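ApRick protease (Rickettsia conorii, PDB 5C9F) is probably an aspartic endopeptidase of the retropepsin-like type, the chain here being the soluble protease domain of a longer, probably membrane-anchored protein. Local coordinates at residues A[21-26]-A[122-127]; A[28-33]-A[51-56]; A[40-45]-A[93-98]; A[60-65]-A[74-79]. All blocks are in the same frame, centred on the assembly; numbering follows the deposited sequence.

Interaction 1: A[21-26]-A[122-127]; sequences FYINAF and DLLILN
Phe21 sets its ring beside its own backbone N (chi1 -65°), while Leu124 turns CG the other way, opposite its nitrogen (chi1 157°), and these two choices let the side chains of 21-26 and 122-127 interlock. The Leu124 CB lies over one face of the Phe21 ring, 3.9 Å from the ring centroid and shifted toward the rim, a CH-pi contact. Leu124 CD2 continues the cover onto the root of the aromatic side chain, 3.9 Å from Phe21 CB. The far end of the ring reaches the backbone: Phe21 CE1 stands 3.5 Å from Leu124 N, and the ring edge is directed at the junction between Asp122 and Leu123. Farther along, Ile23 and Leu126 meet tip to tip, Ile23 CD1 being 4.1 Å from Leu126 CD1. Ile119 and Phe117 of strand 116-120 help enclose the cluster, and Arg15 takes the carboxylate of exposed Asp122 in a salt bridge at its border. The strands themselves do not pair, with 7.3 Å from Phe21 CA to Leu124 CA. Between these segments the joint is mainly side-chain packing and a CH-pi contact, without a hydrogen bond to fix a direction, so it probably depends on the fit of the buried side chains.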
loop_
_atom_site.group_PDB
_atom_site.type_symbol
_atom_site.label_atom_id
_atom_site.label_comp_id
_atom_site.label_asym_id
_atom_site.label_seq_id
_atom_site.Cartn_x
_atom_site.Cartn_y
_atom_site.Cartn_z
ATOM N N PHE A 21 16.712 -2.227 -20.730
ATOM C CA PHE A 21 15.377 -2.297 -20.273
ATOM C C PHE A 21 14.520 -1.354 -21.091
ATOM O O PHE A 21 14.918 -0.177 -21.344
ATOM C CB PHE A 21 15.256 -1.887 -18.787
ATOM C CG PHE A 21 15.951 -2.786 -17.848
ATOM C CD1 PHE A 21 15.359 -3.971 -17.436
ATOM C CD2 PHE A 21 17.199 -2.459 -17.358
ATOM C CE1 PHE A 21 16.009 -4.802 -16.567
ATOM C CE2 PHE A 21 17.861 -3.296 -16.474
ATOM C CZ PHE A 21 17.260 -4.465 -16.079
ATOM N N TYR A 22 13.357 -1.845 -21.521
ATOM C CA TYR A 22 12.405 -1.013 -22.219
ATOM C C TYR A 22 11.114 -0.941 -21.443
ATOM O O TYR A 22 10.707 -1.907 -20.814
ATOM C CB TYR A 22 12.149 -1.557 -23.658
ATOM C CG TYR A 22 13.405 -1.634 -24.501
ATOM C CD1 TYR A 22 13.843 -0.545 -25.250
ATOM C CD2 TYR A 22 14.192 -2.730 -24.481
ATOM C CE1 TYR A 22 15.016 -0.590 -25.985
ATOM C CE2 TYR A 22 15.373 -2.778 -25.235
ATOM C CZ TYR A 22 15.761 -1.701 -25.976
ATOM O OH TYR A 22 16.894 -1.738 -26.722
ATOM N N ILE A 23 10.442 0.207 -21.553
ATOM C CA ILE A 23 9.153 0.421 -20.897
ATOM C C ILE A 23 8.214 1.184 -21.824
ATOM O O ILE A 23 8.619 2.143 -22.455
ATOM C CB ILE A 23 9.225 1.355 -19.661
ATOM C CG1 ILE A 23 10.310 0.966 -18.702
ATOM C CG2 ILE A 23 7.889 1.299 -18.945
ATOM C CD1 ILE A 23 10.450 2.022 -17.611
ATOM N N ASN A 24 6.994 0.699 -21.914
ATOM C CA ASN A 24 5.924 1.339 -22.683
ATOM C C ASN A 24 5.177 2.269 -21.733
ATOM O O ASN A 24 4.852 1.902 -20.606
ATOM C CB ASN A 24 4.977 0.278 -23.239
ATOM C CG ASN A 24 5.610 -0.526 -24.320
ATOM O OD1 ASN A 24 6.274 0.018 -25.210
ATOM N ND2 ASN A 24 5.462 -1.812 -24.247
ATOM N N ALA A 25 5.058 3.506 -22.141
ATOM C CA ALA A 25 4.337 4.470 -21.385
ATOM C C ALA A 25 3.240 5.023 -22.277
ATOM O O ALA A 25 3.382 5.047 -23.486
ATOM C CB ALA A 25 5.309 5.569 -20.947
ATOM N N PHE A 26 2.213 5.576 -21.672
ATOM C CA PHE A 26 1.242 6.341 -22.377
ATOM C C PHE A 26 1.474 7.815 -22.138
ATOM O O PHE A 26 1.378 8.310 -21.012
ATOM C CB PHE A 26 -0.164 5.931 -21.994
ATOM C CG PHE A 26 -0.516 4.581 -22.523
ATOM C CD1 PHE A 26 -0.094 3.447 -21.848
ATOM C CD2 PHE A 26 -1.214 4.435 -23.723
ATOM C CE1 PHE A 26 -0.391 2.183 -22.325
ATOM C CE2 PHE A 26 -1.502 3.154 -24.224
ATOM C CZ PHE A 26 -1.090 2.032 -23.519
ATOM N N ASP A 122 18.854 -8.709 -13.832
ATOM C CA ASP A 122 18.094 -8.689 -15.106
ATOM C C ASP A 122 16.654 -8.267 -14.929
ATOM O O ASP A 122 15.847 -8.487 -15.823
ATOM C CB ASP A 122 18.184 -10.004 -15.881
ATOM C CG ASP A 122 19.588 -10.291 -16.324
ATOM O OD1 ASP A 122 20.353 -9.313 -16.546
ATOM O OD2 ASP A 122 19.943 -11.473 -16.417
ATOM N N LEU A 123 16.333 -7.637 -13.792
ATOM C CA LEU A 123 14.969 -7.089 -13.544
ATOM C C LEU A 123 14.994 -5.655 -13.119
ATOM O O LEU A 123 15.861 -5.223 -12.352
ATOM C CB LEU A 123 14.291 -7.809 -12.397
ATOM C CG LEU A 123 13.958 -9.253 -12.584
ATOM C CD1 LEU A 123 13.375 -9.798 -11.279
ATOM C CD2 LEU A 123 13.004 -9.444 -13.770
ATOM N N LEU A 124 14.034 -4.900 -13.644
ATOM C CA LEU A 124 13.838 -3.508 -13.241
ATOM C C LEU A 124 12.506 -3.495 -12.529
ATOM O O LEU A 124 11.510 -3.965 -13.077
ATOM C CB LEU A 124 13.829 -2.622 -14.473
ATOM C CG LEU A 124 13.122 -1.235 -14.414
ATOM C CD1 LEU A 124 13.795 -0.372 -13.419
ATOM C CD2 LEU A 124 13.217 -0.570 -15.775
ATOM N N ILE A 125 12.479 -2.931 -11.328
ATOM C CA ILE A 125 11.285 -2.937 -10.499
ATOM C C ILE A 125 10.947 -1.490 -10.121
ATOM O O ILE A 125 11.769 -0.765 -9.537
ATOM C CB ILE A 125 11.483 -3.793 -9.229
ATOM C CG1 ILE A 125 11.876 -5.233 -9.601
ATOM C CG2 ILE A 125 10.228 -3.765 -8.382
ATOM C CD1 ILE A 125 13.273 -5.645 -9.194
ATOM N N LEU A 126 9.776 -1.050 -10.561
ATOM C CA LEU A 126 9.245 0.276 -10.197
ATOM C C LEU A 126 8.069 0.065 -9.227
ATOM O O LEU A 126 7.161 -0.682 -9.530
ATOM C CB LEU A 126 8.727 0.968 -11.386
ATOM C CG LEU A 126 9.796 1.164 -12.495
ATOM C CD1 LEU A 126 9.162 1.712 -13.741
ATOM C CD2 LEU A 126 10.895 2.089 -12.047
ATOM N N ASN A 127 8.096 0.773 -8.103
ATOM C CA ASN A 127 7.011 0.813 -7.156
ATOM C C ASN A 127 6.463 2.231 -7.085
ATOM O O ASN A 127 7.215 3.205 -7.060
ATOM C CB ASN A 127 7.515 0.270 -5.814
ATOM C CG ASN A 127 7.649 -1.268 -5.841
ATOM O OD1 ASN A 127 6.655 -1.994 -5.726
ATOM N ND2 ASN A 127 8.860 -1.752 -5.945
#

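Interaction 2: A[28-33]-A[51-56]; sequences NNVKIK and QKLGFD
Val30 and Leu53 make the apolar part of this contact. Leu53 brings one branch in: its CD2 methyl rests 3.7 Å from Val30 CB and touches the CG2 methyl as well, the two side chains meeting at a slant. With Leu53 CG placed beside its backbone N (chi1 -68°) and the chain extended from there, the methyl reaches the strand although the residue starts off pointing along it. Ile32 adds its own end, with CD1 at 4.2 Å from the same Leu53 CD2.

The charged and polar part lies on the outer side. Lys52 bends at its third torsion (chi3 87°), which carries NZ to within 3.1 Å of Lys31 O and lays the end of the chain across Val30, CG1 being 3.7 Å from NZ. It is the tip of this exposed lysine, its ammonium and the last methylene, that lies against the valine methyl.

A water handles the remaining bridge, accepting from Asn28 ND2 at 2.9 Å and donating to Leu53 O at 2.6 Å. Asn28 OD1 is bound by Ser82 N, so both ends of this amide are engaged and its rotation is fixed. Within 51-56 the chain closes helix 47-52 in a Schellman motif, Gly54 supplying the positive phi and Gly54 N bonding to Gln51 O at 2.9 Å.

The end of the short helix therefore sits against strand 30-36, with Asp49 of the helix also touching Ile32, while Leu53 continues inward onto Val27 of strand 22-27 and Leu80 of strand 71-84.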
loop_
_atom_site.group_PDB
_atom_site.type_symbol
_atom_site.label_atom_id
_atom_site.label_comp_id
_atom_site.label_asym_id
_atom_site.label_seq_id
_atom_site.Cartn_x
_atom_site.Cartn_y
_atom_site.Cartn_z
ATOM N N ASN A 28 0.382 11.511 -23.154
ATOM C CA ASN A 28 -0.779 12.200 -23.687
ATOM C C ASN A 28 -1.684 11.223 -24.431
ATOM O O ASN A 28 -2.056 11.447 -25.572
ATOM C CB ASN A 28 -0.352 13.346 -24.609
ATOM C CG ASN A 28 0.537 14.331 -23.919
ATOM O OD1 ASN A 28 0.549 14.432 -22.669
ATOM N ND2 ASN A 28 1.344 15.047 -24.718
ATOM N N ASN A 29 -1.938 10.091 -23.792
ATOM C CA ASN A 29 -2.849 9.076 -24.332
ATOM C C ASN A 29 -2.225 8.201 -25.435
ATOM O O ASN A 29 -2.900 7.388 -25.969
ATOM C CB ASN A 29 -4.242 9.726 -24.817
ATOM C CG ASN A 29 -5.347 8.697 -24.930
ATOM O OD1 ASN A 29 -6.102 8.495 -25.953
ATOM N ND2 ASN A 29 -5.483 8.047 -23.845
ATOM N N VAL A 30 -0.945 8.350 -25.770
ATOM C CA VAL A 30 -0.310 7.622 -26.867
ATOM C C VAL A 30 0.781 6.696 -26.331
ATOM O O VAL A 30 1.667 7.116 -25.604
ATOM C CB VAL A 30 0.332 8.609 -27.866
ATOM C CG1 VAL A 30 1.044 7.912 -29.007
ATOM C CG2 VAL A 30 -0.725 9.578 -28.393
ATOM N N LYS A 31 0.742 5.454 -26.757
ATOM C CA LYS A 31 1.746 4.492 -26.352
ATOM C C LYS A 31 3.075 4.834 -26.963
ATOM O O LYS A 31 3.187 4.959 -28.209
ATOM C CB LYS A 31 1.378 3.086 -26.796
ATOM C CG LYS A 31 2.301 2.034 -26.253
ATOM C CD LYS A 31 2.066 0.736 -27.053
ATOM C CE LYS A 31 2.726 -0.469 -26.424
ATOM N NZ LYS A 31 2.401 -1.645 -27.279
ATOM N N ILE A 32 4.094 5.004 -26.107
ATOM C CA ILE A 32 5.448 5.278 -26.574
ATOM C C ILE A 32 6.346 4.262 -25.910
ATOM O O ILE A 32 6.228 4.013 -24.724
ATOM C CB ILE A 32 5.928 6.696 -26.164
ATOM C CG1 ILE A 32 5.049 7.816 -26.726
ATOM C CG2 ILE A 32 7.370 6.927 -26.610
ATOM C CD1 ILE A 32 5.116 8.005 -28.213
ATOM N N LYS A 33 7.298 3.730 -26.668
ATOM C CA LYS A 33 8.302 2.831 -26.158
ATOM C C LYS A 33 9.560 3.586 -25.799
ATOM O O LYS A 33 10.125 4.291 -26.610
ATOM C CB LYS A 33 8.619 1.764 -27.194
ATOM C CG LYS A 33 9.446 0.634 -26.591
ATOM C CD LYS A 33 9.855 -0.353 -27.665
ATOM C CE LYS A 33 10.203 -1.699 -27.071
ATOM N NZ LYS A 33 10.753 -2.608 -28.113
ATOM N N GLN A 51 6.624 13.723 -33.321
ATOM C CA GLN A 51 5.580 13.915 -34.341
ATOM C C GLN A 51 4.315 13.076 -34.046
ATOM O O GLN A 51 3.214 13.591 -34.171
ATOM C CB GLN A 51 6.128 13.566 -35.716
ATOM C CG GLN A 51 7.139 14.563 -36.167
ATOM C CD GLN A 51 7.817 14.170 -37.445
ATOM O OE1 GLN A 51 8.345 13.088 -37.560
ATOM N NE2 GLN A 51 7.701 15.012 -38.443
ATOM N N LYS A 52 4.459 11.844 -33.593
ATOM C CA LYS A 52 3.287 11.080 -33.075
ATOM C C LYS A 52 2.504 11.815 -31.991
ATOM O O LYS A 52 1.297 11.667 -31.907
ATOM C CB LYS A 52 3.672 9.783 -32.404
ATOM C CG LYS A 52 4.221 8.713 -33.316
ATOM C CD LYS A 52 4.448 7.444 -32.430
ATOM C CE LYS A 52 3.168 6.625 -32.366
ATOM N NZ LYS A 52 3.154 5.765 -31.159
ATOM N N LEU A 53 3.217 12.599 -31.173
ATOM C CA LEU A 53 2.586 13.316 -30.090
ATOM C C LEU A 53 2.075 14.691 -30.549
ATOM O O LEU A 53 1.560 15.474 -29.738
ATOM C CB LEU A 53 3.561 13.488 -28.925
ATOM C CG LEU A 53 3.907 12.160 -28.241
ATOM C CD1 LEU A 53 4.957 12.381 -27.184
ATOM C CD2 LEU A 53 2.699 11.440 -27.633
ATOM N N GLY A 54 2.171 14.969 -31.836
ATOM C CA GLY A 54 1.577 16.195 -32.422
ATOM C C GLY A 54 2.490 17.401 -32.337
ATOM O O GLY A 54 2.041 18.494 -32.588
ATOM N N PHE A 55 3.763 17.216 -31.986
ATOM C CA PHE A 55 4.694 18.327 -32.013
ATOM C C PHE A 55 5.044 18.684 -33.469
ATOM O O PHE A 55 5.185 17.822 -34.312
ATOM C CB PHE A 55 5.934 18.007 -31.227
ATOM C CG PHE A 55 5.726 18.032 -29.757
ATOM C CD1 PHE A 55 5.623 19.239 -29.087
ATOM C CD2 PHE A 55 5.539 16.879 -29.053
ATOM C CE1 PHE A 55 5.412 19.286 -27.727
ATOM C CE2 PHE A 55 5.327 16.907 -27.687
ATOM C CZ PHE A 55 5.231 18.112 -27.016
ATOM N N ASP A 56 5.041 19.972 -33.775
ATOM C CA ASP A 56 5.417 20.461 -35.107
ATOM C C ASP A 56 6.857 20.803 -35.021
ATOM O O ASP A 56 7.232 21.815 -34.388
ATOM C CB ASP A 56 4.586 21.696 -35.485
ATOM C CG ASP A 56 4.947 22.255 -36.869
ATOM O OD1 ASP A 56 6.028 21.934 -37.411
ATOM O OD2 ASP A 56 4.127 23.030 -37.398
HETATM O O HOH W 1 0.512 14.996 -27.456
#

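Interaction 3: A[40-45]-A[93-98]; sequences ASDIAL and KGHVGL
Asp42 and His95 form the tight end of this contact. His95 ND1 donates to Asp42 OD2 at 2.8 Å, nearly straight at 171°; the oxygen lies in the plane of the imidazole and is approached on its syn side, though well out of the carboxylate plane. A first torsion of 63° folds the His95 ring back over strand 43-45, where Ala44 CA lies over one face, 4.1 Å from the centroid. Tyr66 secures both groups, bonding Asp42 OD1 and stacking on the imidazole, so the buried carboxylate is held at each oxygen.

Beneath them the backbones run parallel: Ile43 N to Lys93 O at 3.2 Å, His95 N to Ile43 O at 2.9 Å, and Leu45 N to His95 O at 3.0 Å. Gly94 lets the strands close to 4.3 Å between Ile43 CA and Gly94 CA.

The pairing slackens past Leu45, whose O is 3.8 Å from Gly97 N, and on the other flank Lys93 runs its stem past Asp42 CB, only its end turning away toward the surface. Strand 43-45 follows closely on the Asp-Thr-Gly-Ala signature, the loop that carries the catalytic aspartate in retropepsin-like proteases, and pairs here with strand 88-97.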
loop_
_atom_site.group_PDB
_atom_site.type_symbol
_atom_site.label_atom_id
_atom_site.label_comp_id
_atom_site.label_asym_id
_atom_site.label_seq_id
_atom_site.Cartn_x
_atom_site.Cartn_y
_atom_site.Cartn_z
ATOM N N ALA A 40 20.736 9.421 -18.638
ATOM C CA ALA A 40 19.920 10.581 -19.048
ATOM C C ALA A 40 19.228 11.308 -17.881
ATOM O O ALA A 40 18.939 10.722 -16.832
ATOM C CB ALA A 40 18.850 10.134 -20.007
ATOM N N SER A 41 18.891 12.577 -18.094
ATOM C CA SER A 41 18.169 13.326 -17.085
ATOM C C SER A 41 16.696 13.378 -17.491
ATOM O O SER A 41 15.886 12.560 -17.025
ATOM C CB SER A 41 18.791 14.723 -16.886
ATOM O OG SER A 41 18.932 15.342 -18.205
ATOM N N ASP A 42 16.353 14.332 -18.363
ATOM C CA ASP A 42 14.952 14.479 -18.828
ATOM C C ASP A 42 14.710 13.491 -19.929
ATOM O O ASP A 42 15.658 12.775 -20.390
ATOM C CB ASP A 42 14.612 15.951 -19.202
ATOM C CG ASP A 42 15.412 16.458 -20.391
ATOM O OD1 ASP A 42 16.609 16.180 -20.494
ATOM O OD2 ASP A 42 14.858 17.103 -21.293
ATOM N N ILE A 43 13.445 13.336 -20.293
ATOM C CA ILE A 43 13.096 12.452 -21.398
ATOM C C ILE A 43 13.661 12.959 -22.698
ATOM O O ILE A 43 13.614 14.191 -22.993
ATOM C CB ILE A 43 11.607 12.316 -21.520
ATOM C CG1 ILE A 43 11.116 11.381 -20.420
ATOM C CG2 ILE A 43 11.193 11.772 -22.890
ATOM C CD1 ILE A 43 9.634 11.350 -20.300
ATOM N N ALA A 44 14.203 12.039 -23.470
ATOM C CA ALA A 44 14.658 12.367 -24.823
ATOM C C ALA A 44 13.757 11.686 -25.849
ATOM O O ALA A 44 13.687 10.474 -25.911
ATOM C CB ALA A 44 16.102 11.918 -24.999
ATOM N N LEU A 45 13.027 12.462 -26.623
ATOM C CA LEU A 45 12.125 11.898 -27.603
ATOM C C LEU A 45 12.760 11.890 -28.990
ATOM O O LEU A 45 13.342 12.880 -29.415
ATOM C CB LEU A 45 10.831 12.719 -27.680
ATOM C CG LEU A 45 9.709 12.685 -26.704
ATOM C CD1 LEU A 45 8.556 13.495 -27.281
ATOM C CD2 LEU A 45 9.273 11.241 -26.471
ATOM N N LYS A 93 9.325 16.954 -18.023
ATOM C CA LYS A 93 10.285 17.635 -18.913
ATOM C C LYS A 93 10.828 16.664 -19.925
ATOM O O LYS A 93 11.208 15.528 -19.595
ATOM C CB LYS A 93 11.456 18.181 -18.074
ATOM C CG LYS A 93 11.987 19.543 -18.484
ATOM C CD LYS A 93 13.413 19.771 -17.959
ATOM C CE LYS A 93 14.013 21.078 -18.456
ATOM N NZ LYS A 93 13.489 22.260 -17.712
ATOM N N GLY A 94 11.018 17.170 -21.141
ATOM C CA GLY A 94 11.694 16.406 -22.176
ATOM C C GLY A 94 12.320 17.312 -23.183
ATOM O O GLY A 94 12.294 18.542 -23.056
ATOM N N HIS A 95 12.922 16.722 -24.192
ATOM C CA HIS A 95 13.430 17.486 -25.278
ATOM C C HIS A 95 13.443 16.602 -26.504
ATOM O O HIS A 95 13.367 15.385 -26.405
ATOM C CB HIS A 95 14.860 17.972 -25.006
ATOM C CG HIS A 95 15.850 16.852 -24.862
ATOM N ND1 HIS A 95 16.191 16.336 -23.641
ATOM C CD2 HIS A 95 16.606 16.183 -25.778
ATOM C CE1 HIS A 95 17.110 15.392 -23.800
ATOM N NE2 HIS A 95 17.374 15.275 -25.082
ATOM N N VAL A 96 13.452 17.237 -27.661
ATOM C CA VAL A 96 13.580 16.506 -28.930
ATOM C C VAL A 96 14.812 16.917 -29.692
ATOM O O VAL A 96 15.063 18.117 -29.898
ATOM C CB VAL A 96 12.282 16.515 -29.772
ATOM C CG1 VAL A 96 11.371 17.653 -29.443
ATOM C CG2 VAL A 96 12.554 16.355 -31.232
ATOM N N GLY A 97 15.594 15.911 -30.073
ATOM C CA GLY A 97 16.810 16.116 -30.809
ATOM C C GLY A 97 16.513 16.301 -32.316
ATOM O O GLY A 97 15.360 16.294 -32.746
ATOM N N LEU A 98 17.564 16.483 -33.103
ATOM C CA LEU A 98 17.477 16.710 -34.564
ATOM C C LEU A 98 17.627 15.421 -35.321
ATOM O O LEU A 98 17.401 15.376 -36.524
ATOM C CB LEU A 98 18.531 17.720 -35.023
ATOM C CG LEU A 98 18.258 19.192 -34.688
ATOM C CD1 LEU A 98 19.396 20.108 -35.125
ATOM C CD2 LEU A 98 16.945 19.614 -35.362
#

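Interaction 4: A[60-65]-A[74-79]; sequences LKYTRT and KAAPIT
Ala76 and Tyr62 form the apolar centre. The Ala76 CB methyl stands almost on the axis of the Tyr62 ring, 3.9 Å from its centroid and 3° off the normal, a CH-pi contact over the middle of the face. Leu60 closes on the same methyl, its CB 3.6 Å from Ala76 CB, and sends the CD2 branch on to Ile78 CG2. Tyr62 and Leu60 both go on to touch Val96 of strand 88-97, which widens this core.

Outward from there the backbone takes over. Tyr62 is the centre of an inverse gamma turn, and the next two residues, Thr63 and Arg64, both face Ala75 as a classic beta bulge. Arg64 and Ala75 then bond reciprocally: Arg64 N donates to Ala75 O and Ala75 N to Arg64 O, each at 2.9 Å. The side chain of Arg64 lays its CG against the ring of Pro77, whose CD also lies 3.6 Å from Thr63 OG1.

At the polar edge Lys74 curls through three successive bends so that NZ comes back to Tyr62 O, a hydrogen bond of 2.9 Å. On the way its CD passes 3.4 Å from Thr65 OG1. The lysine thus ties the carbonyl at the turn to the neighbouring strand, and this edge is largely exposed.

Strands 64-68 and 71-84 make a beta hairpin that probably corresponds to the flap of retropepsin-like proteases; this contact is its base, where the bulge starts the antiparallel pairing.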
loop_
_atom_site.group_PDB
_atom_site.type_symbol
_atom_site.label_atom_id
_atom_site.label_comp_id
_atom_site.label_asym_id
_atom_site.label_seq_id
_atom_site.Cartn_x
_atom_site.Cartn_y
_atom_site.Cartn_z
ATOM N N LEU A 60 9.251 24.164 -33.114
ATOM C CA LEU A 60 10.068 23.996 -31.910
ATOM C C LEU A 60 11.297 24.865 -32.089
ATOM O O LEU A 60 11.801 25.013 -33.189
ATOM C CB LEU A 60 10.479 22.576 -31.758
ATOM C CG LEU A 60 9.380 21.543 -31.465
ATOM C CD1 LEU A 60 10.008 20.165 -31.404
ATOM C CD2 LEU A 60 8.702 21.838 -30.147
ATOM N N LYS A 61 11.759 25.458 -31.023
ATOM C CA LYS A 61 13.011 26.192 -31.091
ATOM C C LYS A 61 14.078 25.318 -30.401
ATOM O O LYS A 61 13.918 24.907 -29.259
ATOM C CB LYS A 61 12.858 27.590 -30.483
ATOM C CG LYS A 61 11.991 27.667 -29.239
ATOM C CD LYS A 61 12.047 29.032 -28.572
ATOM C CE LYS A 61 11.012 29.139 -27.463
ATOM N NZ LYS A 61 10.787 30.556 -27.073
ATOM N N TYR A 62 15.142 25.048 -31.135
ATOM C CA TYR A 62 16.215 24.157 -30.696
ATOM C C TYR A 62 17.233 24.999 -29.966
ATOM O O TYR A 62 18.322 25.256 -30.434
ATOM C CB TYR A 62 16.808 23.403 -31.886
ATOM C CG TYR A 62 15.901 22.326 -32.389
ATOM C CD1 TYR A 62 14.739 22.623 -33.094
ATOM C CD2 TYR A 62 16.165 20.986 -32.097
ATOM C CE1 TYR A 62 13.881 21.599 -33.509
ATOM C CE2 TYR A 62 15.321 19.960 -32.509
ATOM C CZ TYR A 62 14.188 20.262 -33.203
ATOM O OH TYR A 62 13.398 19.225 -33.599
ATOM N N THR A 63 16.860 25.409 -28.764
ATOM C CA THR A 63 17.683 26.319 -27.987
ATOM C C THR A 63 18.639 25.619 -27.034
ATOM O O THR A 63 19.524 26.264 -26.485
ATOM C CB THR A 63 16.786 27.229 -27.145
ATOM O OG1 THR A 63 15.880 26.426 -26.377
ATOM C CG2 THR A 63 16.017 28.169 -28.051
ATOM N N ARG A 64 18.448 24.320 -26.816
ATOM C CA ARG A 64 19.220 23.583 -25.814
ATOM C C ARG A 64 20.322 22.750 -26.470
ATOM O O ARG A 64 20.242 22.407 -27.640
ATOM C CB ARG A 64 18.315 22.729 -24.910
ATOM C CG ARG A 64 17.437 23.562 -23.970
ATOM C CD ARG A 64 18.253 24.130 -22.799
ATOM N NE ARG A 64 18.396 23.055 -21.826
ATOM C CZ ARG A 64 19.445 22.257 -21.639
ATOM N NH1 ARG A 64 20.597 22.431 -22.292
ATOM N NH2 ARG A 64 19.349 21.279 -20.740
ATOM N N THR A 65 21.365 22.480 -25.698
ATOM C CA THR A 65 22.464 21.656 -26.123
ATOM C C THR A 65 22.738 20.558 -25.101
ATOM O O THR A 65 22.996 20.808 -23.933
ATOM C CB THR A 65 23.705 22.526 -26.348
ATOM O OG1 THR A 65 23.413 23.473 -27.353
ATOM C CG2 THR A 65 24.913 21.708 -26.736
ATOM N N LYS A 74 22.082 19.520 -30.556
ATOM C CA LYS A 74 21.006 20.504 -30.331
ATOM C C LYS A 74 19.660 19.804 -30.028
ATOM O O LYS A 74 19.343 18.753 -30.592
ATOM C CB LYS A 74 20.882 21.452 -31.543
ATOM C CG LYS A 74 22.122 22.297 -31.763
ATOM C CD LYS A 74 22.379 23.191 -30.577
ATOM C CE LYS A 74 21.328 24.231 -30.359
ATOM N NZ LYS A 74 20.957 25.025 -31.545
ATOM N N ALA A 75 18.875 20.410 -29.153
ATOM C CA ALA A 75 17.539 19.946 -28.830
ATOM C C ALA A 75 16.544 21.066 -28.496
ATOM O O ALA A 75 16.931 22.159 -28.040
ATOM C CB ALA A 75 17.611 18.906 -27.693
ATOM N N ALA A 76 15.266 20.789 -28.714
ATOM C CA ALA A 76 14.175 21.685 -28.331
ATOM C C ALA A 76 13.561 21.149 -27.061
ATOM O O ALA A 76 13.154 19.974 -26.996
ATOM C CB ALA A 76 13.112 21.766 -29.426
ATOM N N PRO A 77 13.469 21.989 -26.029
ATOM C CA PRO A 77 12.811 21.566 -24.800
ATOM C C PRO A 77 11.313 21.493 -24.983
ATOM O O PRO A 77 10.772 22.299 -25.699
ATOM C CB PRO A 77 13.182 22.680 -23.797
ATOM C CG PRO A 77 13.514 23.850 -24.640
ATOM C CD PRO A 77 14.082 23.324 -25.907
ATOM N N ILE A 78 10.668 20.504 -24.356
ATOM C CA ILE A 78 9.228 20.353 -24.375
ATOM C C ILE A 78 8.773 19.965 -22.991
ATOM O O ILE A 78 9.567 19.538 -22.163
ATOM C CB ILE A 78 8.765 19.305 -25.390
ATOM C CG1 ILE A 78 9.460 17.952 -25.121
ATOM C CG2 ILE A 78 9.062 19.778 -26.841
ATOM C CD1 ILE A 78 8.903 16.809 -25.903
ATOM N N THR A 79 7.471 20.058 -22.779
ATOM C CA THR A 79 6.820 19.541 -21.571
ATOM C C THR A 79 5.694 18.581 -21.948
ATOM O O THR A 79 4.928 18.858 -22.833
ATOM C CB THR A 79 6.250 20.692 -20.736
ATOM O OG1 THR A 79 7.331 21.558 -20.377
ATOM C CG2 THR A 79 5.580 20.167 -19.491
#

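Interactions 3 and 4 lie closest, centres about 9 Å apart, and are joined by backbone contacts that are probably hydrogen bonds, Val96 N to Ala76 O at 2.8 Å and Gly94 O to Ile78 N at 2.9 Å, so the probable flap hairpin and the strand carrying His95 form one sheet. The hairpin whose base is interaction 4 also supplies the tyrosine that stacks on interaction 3. Interaction 2 meets both, Leu53 CD1 touching Leu45 CD1 at 3.8 Å and Phe55 CE1 touching Ile78 CG2 at 3.8 Å. Interaction 1 joins interaction 2 through the pairing of strands 22-27 and 30-36, yet sits about 18 Å, centre to centre, from interaction 3, which borders the presumed active site on the opposite side of the chain's centre.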